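Local coordinates for protein putative esterase (Sulfolobus solfataricus P2, PDB 2RAU) that is probably a lipase or esterase of the alpha/beta-hydrolase clan that binds calcium ions, at residues D129-E132 with V133-I137; E199-K203 with G204-I208; T59-S62 with G63-V67. One frame throughout, in Å; residues are numbered along the deposited sequence. Where two conformers were deposited one is given.

Interaction 1: residues D129-E132 with V133-I137; sequences DIKE and VVSFI
Ser135 reaches back one helical turn to the carbonyl oxygen of Lys131, with Ser135 N 2.9 Å from Lys131 O. The serine was modelled in two conformers. In the conformer given, the hydroxyl adds a second donor, Ser135 OG lying 3.0 Å from the same Lys131 O. There the two donors come from opposite faces of the carbonyl plane, and the hydroxyl sits well above it, 36° out. In that conformer OG points away from its own carbonyl carbon (chi1 -63°), which folds the hydroxyl back over the preceding turn. The other links are ordinary helix bonds. Val134 N to Ile130 O is 2.9 Å, while Val133 N to Asp129 O and Phe136 N to Glu132 O are both longer.

All these residues belong to helix 123-141, which packs on the central mixed sheet of an alpha/beta-hydrolase-like fold. Ile130 and Val134, four apart, form one stripe facing the sheet, with Leu56 and Leu54 of strand 52-56 beneath them. Their methyls Ile130 CG2 and Val134 CG2 meet at 4.1 Å, and the two side chains cross obliquely. Val134 CG2 also lies 3.3 Å from Ile130 O, so the branch rests against the carbonyl that its own backbone N binds.

The Lys131 chain kinks at chi2 (55°), and in the same serine conformer its CD passes 3.7 Å from Ser135 OG. The ammonium goes on to a salt bridge with Asp169 of helix 153-169 and a cation-pi contact with Tyr165. At Asp129 the bond to CB points away from the 133-137 turn, and the carboxylate forms salt bridges with Arg102 and Arg30, two charges that would probably favour its ionised form. Further along, Phe136 CB lies 3.6 Å from Glu132 O.

Interaction 2: residues E199-K203 with G204-I208; sequences EMEAK and GIYVI
Met200 O receives both Gly204 N and Ile205 N as helix 197-203 ends and the chain turns off at Gly204, where phi is positive (68°). Ile205 N makes the better bond, 3.1 Å from Met200 O and in the carbonyl plane. Gly204 N is nearer to Met200 O, at 2.8 Å, but its N-H is poorly aimed and the bond is weak. Glycine suits this turn, since a CB there would lie too near Lys203 O.

Tyr206 folds back against the last helical turn. Its hydroxyl donates to Glu201, with Tyr206 OH 2.8 Å from Glu201 OE1. The hydroxyl meets this oxygen from above the carboxylate, 47° out of its plane. The Glu201 chain is bent at chi2 (-81°), which brings the carboxylate round to the ring edge, the two planes steeply inclined to each other. Met200 O lies over one face of the same ring, offset toward the rim.

This turn joins helix 197-203 to strand 207-209, one half of a two-stranded antiparallel sheet with strand 275-277. Met200, a selenomethionine in this crystal, extends from the helix and crosses the tyrosine at about a right angle. Met200 CG touches Tyr206 CD1 at 3.7 Å. The selenium makes an oblique Met-aromatic contact, with Met200 SE 5.2 Å from the centroid of the Tyr206 ring. Tyr278 and Leu282 of helix 278-282 pack against the same Met200 side chain.

On the outer side, Lys203 CB meets Ile205 CD1 at 4.0 Å. The lysine then runs fully extended back along the helix, and Lys203 NZ forms a salt bridge of 2.8 Å with Glu199 OE2, which offers its anti lone pair. Glu193 O also accepts from this ammonium.

Interaction 3: residues T59-S62 with G63-V67; sequences TWSS and GEQLV
Ser61 OG donates to Gln65 OE1 at 2.7 Å, in the plane of the amide carbonyl. Beside it, Ser62 OG accepts from Gln65 N at 3.0 Å, in a nearly straight bond. One glutamine is thus held by its backbone and by its side-chain end. Ser62 OG stands between its own backbone N and carbonyl carbon (chi1 68°), a rotation that aims it at the first turn of the helix. Ser62 O takes Leu66 N at 3.1 Å.

Ser62 is therefore the N-cap of helix 63-68, which follows the loop after strand 52-56 near the middle of the hydrolase fold. Leu66 CD1 packs beside the Ser61 hydroxyl, 3.4 Å from Ser61 OG.

The Gln65 chain is extended from CB to the amide, and Ser271 OG holds its NE2, which fixes which way round the amide sits. With an alanine here, the Ser61 and Ser271 hydroxyls would probably each lose a hydrogen-bonding mate, and Ser61 OG would be freer to turn. Further out, Asp100 binds Glu64 N, and the Glu64 carboxylate is gripped by Ser70, His104, Asn72 N and Gly73 N.

Along the chain the order is interaction 3, then interaction 1, then interaction 2. Interaction 3 is the most central, about 5 Å from the centre of the chain. Its helix 63-68 follows strand 52-56, and interaction 1 packs on that same strand from helix 123-141. Their centres are about 17 Å apart and they do not touch. Interaction 2 is peripheral, about 30 Å from interaction 1 between centres. It does reach interaction 3: Trp60 NE1 lies 3.0 Å from Ile208 O, a probable hydrogen bond. This ties the loop before helix 63-68 to the small 207-209 and 275-277 sheet outside the main sheet.

Interaction 1: residues D129-E132 with V133-I137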
# COMPACT_ATOMS: atom_id res chain seq x y z
N ASP A 129 -4.04 -12.59 -8.05
CA ASP A 129 -4.01 -12.64 -6.61
C ASP A 129 -5.10 -11.73 -6.03
O ASP A 129 -5.78 -12.11 -5.09
CB ASP A 129 -2.65 -12.19 -6.09
CG ASP A 129 -1.52 -13.18 -6.43
OD1 ASP A 129 -1.82 -14.30 -6.79
OD2 ASP A 129 -0.32 -12.83 -6.30
N ILE A 130 -5.23 -10.51 -6.56
CA ILE A 130 -6.30 -9.64 -6.14
C ILE A 130 -7.69 -10.33 -6.38
O ILE A 130 -8.59 -10.24 -5.54
CB ILE A 130 -6.22 -8.27 -6.83
CG1 ILE A 130 -4.87 -7.55 -6.46
CG2 ILE A 130 -7.39 -7.39 -6.41
CD1 ILE A 130 -4.53 -6.30 -7.37
N LYS A 131 -7.86 -10.97 -7.54
CA LYS A 131 -9.09 -11.69 -7.85
C LYS A 131 -9.46 -12.78 -6.81
O LYS A 131 -10.64 -12.90 -6.40
CB LYS A 131 -9.05 -12.28 -9.28
CG LYS A 131 -10.24 -13.18 -9.67
CD LYS A 131 -11.65 -12.59 -9.52
CE LYS A 131 -12.27 -12.12 -10.80
NZ LYS A 131 -13.69 -11.67 -10.60
N GLU A 132 -8.48 -13.57 -6.40
CA GLU A 132 -8.70 -14.57 -5.36
C GLU A 132 -9.19 -13.93 -4.06
O GLU A 132 -10.04 -14.50 -3.37
CB GLU A 132 -7.42 -15.36 -5.07
CG GLU A 132 -6.94 -16.29 -6.12
CD GLU A 132 -7.97 -17.32 -6.54
OE1 GLU A 132 -8.73 -17.85 -5.72
OE2 GLU A 132 -8.02 -17.57 -7.74
N VAL A 133 -8.62 -12.78 -3.70
CA VAL A 133 -9.03 -12.07 -2.48
C VAL A 133 -10.48 -11.53 -2.65
O VAL A 133 -11.31 -11.65 -1.75
CB VAL A 133 -8.03 -10.96 -2.16
CG1 VAL A 133 -8.62 -9.93 -1.26
CG2 VAL A 133 -6.70 -11.56 -1.62
N VAL A 134 -10.78 -10.92 -3.79
CA VAL A 134 -12.11 -10.37 -4.05
C VAL A 134 -13.19 -11.45 -3.99
O VAL A 134 -14.24 -11.24 -3.40
CB VAL A 134 -12.16 -9.59 -5.42
CG1 VAL A 134 -13.61 -9.30 -5.85
CG2 VAL A 134 -11.27 -8.30 -5.34
N SER A 135 -12.93 -12.60 -4.59
CA SER A 135 -13.87 -13.72 -4.58
C SER A 135 -14.15 -14.16 -3.14
O SER A 135 -15.30 -14.40 -2.75
CB SER A 135 -13.31 -14.87 -5.41
OG SER A 135 -13.15 -14.49 -6.77
N PHE A 136 -13.10 -14.27 -2.34
CA PHE A 136 -13.24 -14.64 -0.93
C PHE A 136 -14.07 -13.60 -0.16
O PHE A 136 -14.95 -13.94 0.69
CB PHE A 136 -11.85 -14.72 -0.29
CG PHE A 136 -11.88 -15.12 1.16
CD1 PHE A 136 -12.01 -14.17 2.16
CD2 PHE A 136 -11.86 -16.44 1.52
CE1 PHE A 136 -12.07 -14.54 3.51
CE2 PHE A 136 -11.92 -16.81 2.86
CZ PHE A 136 -12.02 -15.85 3.84
N ILE A 137 -13.75 -12.33 -0.40
CA ILE A 137 -14.46 -11.22 0.25
C ILE A 137 -15.94 -11.23 -0.04
O ILE A 137 -16.75 -10.92 0.84
CB ILE A 137 -13.85 -9.86 -0.18
CG1 ILE A 137 -12.46 -9.71 0.43
CG2 ILE A 137 -14.70 -8.68 0.26
CD1 ILE A 137 -11.74 -8.39 0.03

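Interaction 2: residues E199-K203 with G204-I208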
# COMPACT_ATOMS: atom_id res chain seq x y z
N GLU A 199 17.12 -7.89 -20.04
CA GLU A 199 18.19 -7.34 -19.22
C GLU A 199 18.10 -7.86 -17.78
O GLU A 199 19.10 -8.09 -17.11
CB GLU A 199 18.09 -5.81 -19.29
CG GLU A 199 19.17 -5.03 -18.58
CD GLU A 199 19.05 -3.54 -18.84
OE1 GLU A 199 18.21 -3.15 -19.69
OE2 GLU A 199 19.81 -2.76 -18.22
N MSE A 200 16.87 -8.04 -17.30
CA MSE A 200 16.62 -8.59 -15.96
C MSE A 200 17.28 -9.99 -15.83
O MSE A 200 18.04 -10.28 -14.90
CB MSE A 200 15.09 -8.63 -15.73
CG MSE A 200 14.68 -8.89 -14.36
SE MSE A 200 12.78 -9.08 -14.16
CE MSE A 200 12.46 -10.39 -15.54
N GLU A 201 17.05 -10.82 -16.83
CA GLU A 201 17.59 -12.15 -16.83
C GLU A 201 19.07 -12.11 -17.17
O GLU A 201 19.84 -12.89 -16.64
CB GLU A 201 16.84 -13.01 -17.87
CG GLU A 201 15.28 -12.97 -17.78
CD GLU A 201 14.70 -13.89 -16.68
OE1 GLU A 201 15.45 -14.68 -16.03
OE2 GLU A 201 13.47 -13.82 -16.47
N ALA A 202 19.48 -11.21 -18.07
CA ALA A 202 20.88 -11.15 -18.48
C ALA A 202 21.74 -10.74 -17.31
O ALA A 202 22.77 -11.34 -17.04
CB ALA A 202 21.05 -10.19 -19.62
N LYS A 203 21.32 -9.70 -16.61
CA LYS A 203 22.05 -9.22 -15.45
C LYS A 203 21.75 -9.94 -14.13
O LYS A 203 22.48 -9.76 -13.16
CB LYS A 203 21.78 -7.73 -15.27
CG LYS A 203 22.33 -6.85 -16.40
CD LYS A 203 22.01 -5.39 -16.12
CE LYS A 203 22.56 -4.46 -17.20
NZ LYS A 203 22.22 -3.04 -16.87
N GLY A 204 20.67 -10.71 -14.07
CA GLY A 204 20.30 -11.40 -12.85
C GLY A 204 19.86 -10.46 -11.74
O GLY A 204 20.27 -10.64 -10.62
N ILE A 205 19.06 -9.45 -12.09
CA ILE A 205 18.56 -8.45 -11.14
C ILE A 205 17.07 -8.47 -11.33
O ILE A 205 16.60 -8.05 -12.38
CB ILE A 205 19.09 -7.00 -11.45
CG1 ILE A 205 20.63 -6.96 -11.40
CG2 ILE A 205 18.50 -5.97 -10.47
CD1 ILE A 205 21.20 -5.67 -11.93
N TYR A 206 16.35 -9.01 -10.35
CA TYR A 206 14.94 -9.29 -10.48
C TYR A 206 14.07 -8.41 -9.65
O TYR A 206 12.87 -8.33 -9.93
CB TYR A 206 14.63 -10.77 -10.17
CG TYR A 206 15.29 -11.73 -11.11
CD1 TYR A 206 14.70 -12.02 -12.35
CD2 TYR A 206 16.49 -12.35 -10.79
CE1 TYR A 206 15.28 -12.89 -13.22
CE2 TYR A 206 17.10 -13.19 -11.70
CZ TYR A 206 16.49 -13.46 -12.89
OH TYR A 206 17.06 -14.33 -13.74
N VAL A 207 14.67 -7.72 -8.67
CA VAL A 207 13.94 -6.95 -7.68
C VAL A 207 14.55 -5.57 -7.44
O VAL A 207 15.73 -5.36 -7.71
CB VAL A 207 13.85 -7.70 -6.33
CG1 VAL A 207 13.01 -9.00 -6.43
CG2 VAL A 207 15.26 -7.96 -5.74
N ILE A 208 13.72 -4.66 -6.94
CA ILE A 208 14.11 -3.33 -6.51
C ILE A 208 14.10 -3.39 -4.96
O ILE A 208 13.08 -3.74 -4.36
CB ILE A 208 13.09 -2.23 -6.92
CG1 ILE A 208 12.73 -2.34 -8.41
CG2 ILE A 208 13.62 -0.82 -6.51
CD1 ILE A 208 11.38 -1.71 -8.78

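Interaction 3: residues T59-S62 with G63-V67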
# COMPACT_ATOMS: atom_id res chain seq x y z
N THR A 59 4.03 -0.01 -3.25
CA THR A 59 5.32 -0.67 -3.41
C THR A 59 5.98 -0.91 -2.05
O THR A 59 6.09 -0.00 -1.24
CB THR A 59 6.25 0.20 -4.28
OG1 THR A 59 5.51 0.65 -5.40
CG2 THR A 59 7.47 -0.55 -4.78
N TRP A 60 6.42 -2.16 -1.86
CA TRP A 60 7.05 -2.67 -0.66
C TRP A 60 6.10 -2.69 0.53
O TRP A 60 6.51 -3.04 1.63
CB TRP A 60 8.29 -1.87 -0.24
CG TRP A 60 9.35 -1.77 -1.31
CD1 TRP A 60 10.21 -2.77 -1.74
CD2 TRP A 60 9.73 -0.59 -2.00
NE1 TRP A 60 11.03 -2.27 -2.70
CE2 TRP A 60 10.78 -0.94 -2.87
CE3 TRP A 60 9.27 0.73 -1.97
CZ2 TRP A 60 11.39 -0.01 -3.71
CZ3 TRP A 60 9.83 1.64 -2.84
CH2 TRP A 60 10.88 1.27 -3.70
N SER A 61 4.84 -2.39 0.30
CA SER A 61 3.86 -2.39 1.37
C SER A 61 3.09 -3.73 1.39
O SER A 61 3.26 -4.56 0.50
CB SER A 61 2.97 -1.14 1.28
OG SER A 61 2.07 -0.98 2.41
N SER A 62 2.35 -3.95 2.49
CA SER A 62 1.61 -5.16 2.74
C SER A 62 0.34 -4.86 3.55
O SER A 62 0.24 -3.79 4.20
CB SER A 62 2.49 -6.13 3.53
OG SER A 62 2.76 -5.68 4.84
N GLY A 63 -0.59 -5.81 3.55
CA GLY A 63 -1.78 -5.71 4.36
C GLY A 63 -1.41 -5.67 5.83
O GLY A 63 -2.02 -4.94 6.59
N GLU A 64 -0.41 -6.47 6.22
CA GLU A 64 0.10 -6.42 7.58
C GLU A 64 0.54 -4.99 7.97
O GLU A 64 0.15 -4.49 9.03
CB GLU A 64 1.29 -7.41 7.75
CG GLU A 64 1.74 -7.45 9.20
CD GLU A 64 2.94 -8.33 9.51
OE1 GLU A 64 3.38 -9.01 8.57
OE2 GLU A 64 3.40 -8.33 10.69
N GLN A 65 1.33 -4.35 7.13
CA GLN A 65 1.75 -2.99 7.38
C GLN A 65 0.56 -2.08 7.58
O GLN A 65 0.58 -1.23 8.48
CB GLN A 65 2.63 -2.45 6.27
CG GLN A 65 3.31 -1.15 6.64
CD GLN A 65 4.18 -0.62 5.56
OE1 GLN A 65 3.83 -0.63 4.37
NE2 GLN A 65 5.35 -0.14 5.96
N LEU A 66 -0.47 -2.27 6.75
CA LEU A 66 -1.68 -1.43 6.77
C LEU A 66 -2.55 -1.58 7.98
O LEU A 66 -3.36 -0.70 8.27
CB LEU A 66 -2.48 -1.62 5.49
CG LEU A 66 -2.21 -0.66 4.34
CD1 LEU A 66 -0.77 -0.20 4.14
CD2 LEU A 66 -2.87 -1.03 3.08
N VAL A 67 -2.39 -2.69 8.69
CA VAL A 67 -3.15 -2.95 9.90
C VAL A 67 -2.30 -2.69 11.14
O VAL A 67 -2.70 -1.97 12.01
CB VAL A 67 -3.68 -4.45 9.96
CG1 VAL A 67 -4.52 -4.74 11.25
CG2 VAL A 67 -4.41 -4.87 8.66